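Local coordinates for DNA replication protein DnaC (Aquifex aeolicus, PDB 3ECC), which probably binds ATP with magnesium and acts as an AAA+ loader of the replicative helicase during initiation of DNA replication, at residues Ser123-Ile126 / Thr127-Asn131. Residues are numbered along the deposited sequence; the frame is centred on the assembly and turned at random.
Sequences SYII and TYRYN
Four successive i to i+4 backbone bonds join residues 123-126 to 127-130 as one run of alpha-helix, with Y130 N to I126 O at 2.8 Å. This is the C-terminal part of helix 116-131, the crossover of a beta-alpha-beta unit between strands 104-107 and 136-141 of the P-loop NTPase fold. T127 adds a side-chain bond to its own turn. With OG1 beside the backbone N and anti to the carbonyl carbon (chi1 -58°), the hydroxyl reaches back and donates to S123 O at 2.7 Å. It lies only 17° from the carbonyl plane. T127 N, at 3.1 Å from the same S123 O, stands above that plane, and two donors therefore grip one oxygen. A valine here would probably leave S123 O with the backbone bond alone from this residue. On another face, I125 and R129 run side by side. I125 also packs on L78, L82 and L99. The R129 chain bends at chi3, and its NH2 bonds S135 O and S101 O, tying the helix to the loops that lead into strands 136-141 and 104-107. Y128 OH bonds N100 OD1. Y130 turns to helix 164-173. Along the I125-R129 pair, I125 CG2 meets R129 CD at 4.0 Å.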
# COMPACT_ATOMS: atom_id res chain seq x y z
N SER A 123 -7.31 -4.12 10.21
CA SER A 123 -8.56 -3.37 10.33
C SER A 123 -8.42 -2.10 11.18
O SER A 123 -9.07 -1.10 10.91
CB SER A 123 -9.66 -4.26 10.90
OG SER A 123 -10.90 -3.57 10.92
N TYR A 124 -7.57 -2.16 12.21
CA TYR A 124 -7.34 -1.01 13.08
C TYR A 124 -6.59 0.11 12.35
O TYR A 124 -7.03 1.26 12.36
CB TYR A 124 -6.56 -1.43 14.32
CG TYR A 124 -6.26 -0.30 15.29
CD1 TYR A 124 -7.24 0.62 15.64
CD2 TYR A 124 -5.01 -0.19 15.88
CE1 TYR A 124 -6.97 1.66 16.54
CE2 TYR A 124 -4.74 0.84 16.79
CZ TYR A 124 -5.72 1.75 17.11
OH TYR A 124 -5.46 2.77 18.00
N ILE A 125 -5.47 -0.23 11.74
CA ILE A 125 -4.63 0.74 11.04
C ILE A 125 -5.35 1.39 9.86
O ILE A 125 -5.17 2.57 9.58
CB ILE A 125 -3.30 0.09 10.59
CG1 ILE A 125 -2.40 -0.16 11.80
CG2 ILE A 125 -2.60 0.95 9.55
CD1 ILE A 125 -1.18 -1.03 11.50
N ILE A 126 -6.20 0.62 9.18
CA ILE A 126 -6.90 1.11 8.00
C ILE A 126 -8.14 1.96 8.35
O ILE A 126 -8.41 2.97 7.69
CB ILE A 126 -7.26 -0.05 7.06
CG1 ILE A 126 -6.01 -0.49 6.31
CG2 ILE A 126 -8.36 0.35 6.09
CD1 ILE A 126 -6.01 -1.92 5.88
N THR A 127 -8.87 1.56 9.38
CA THR A 127 -10.03 2.35 9.83
C THR A 127 -9.58 3.71 10.39
O THR A 127 -10.21 4.74 10.14
CB THR A 127 -10.85 1.56 10.87
OG1 THR A 127 -11.28 0.33 10.28
CG2 THR A 127 -12.05 2.33 11.31
N TYR A 128 -8.47 3.71 11.12
CA TYR A 128 -7.90 4.94 11.65
C TYR A 128 -7.51 5.89 10.52
O TYR A 128 -7.86 7.08 10.54
CB TYR A 128 -6.69 4.63 12.51
CG TYR A 128 -6.15 5.80 13.26
CD1 TYR A 128 -6.63 6.13 14.53
CD2 TYR A 128 -5.14 6.59 12.71
CE1 TYR A 128 -6.13 7.23 15.23
CE2 TYR A 128 -4.63 7.69 13.40
CZ TYR A 128 -5.13 8.00 14.66
OH TYR A 128 -4.61 9.08 15.33
N ARG A 129 -6.80 5.36 9.53
CA ARG A 129 -6.31 6.16 8.40
C ARG A 129 -7.43 6.53 7.44
O ARG A 129 -7.33 7.52 6.73
CB ARG A 129 -5.18 5.43 7.68
CG ARG A 129 -3.93 5.27 8.54
CD ARG A 129 -2.80 4.56 7.81
NE ARG A 129 -2.16 5.43 6.82
CZ ARG A 129 -1.36 6.45 7.12
NH1 ARG A 129 -1.10 6.74 8.39
NH2 ARG A 129 -0.83 7.20 6.16
N TYR A 130 -8.50 5.73 7.44
CA TYR A 130 -9.76 6.09 6.75
C TYR A 130 -10.48 7.25 7.45
O TYR A 130 -10.91 8.20 6.80
CB TYR A 130 -10.69 4.87 6.67
CG TYR A 130 -12.04 5.14 6.04
CD1 TYR A 130 -12.17 5.24 4.66
CD2 TYR A 130 -13.19 5.25 6.82
CE1 TYR A 130 -13.41 5.48 4.07
CE2 TYR A 130 -14.43 5.49 6.24
CZ TYR A 130 -14.53 5.60 4.87
OH TYR A 130 -15.75 5.84 4.28
N ASN A 131 -10.61 7.17 8.77
CA ASN A 131 -11.33 8.20 9.52
C ASN A 131 -10.59 9.53 9.61
O ASN A 131 -11.22 10.60 9.62
CB ASN A 131 -11.67 7.70 10.93
CG ASN A 131 -12.60 6.51 10.92
OD1 ASN A 131 -13.43 6.36 10.02
ND2 ASN A 131 -12.46 5.65 11.92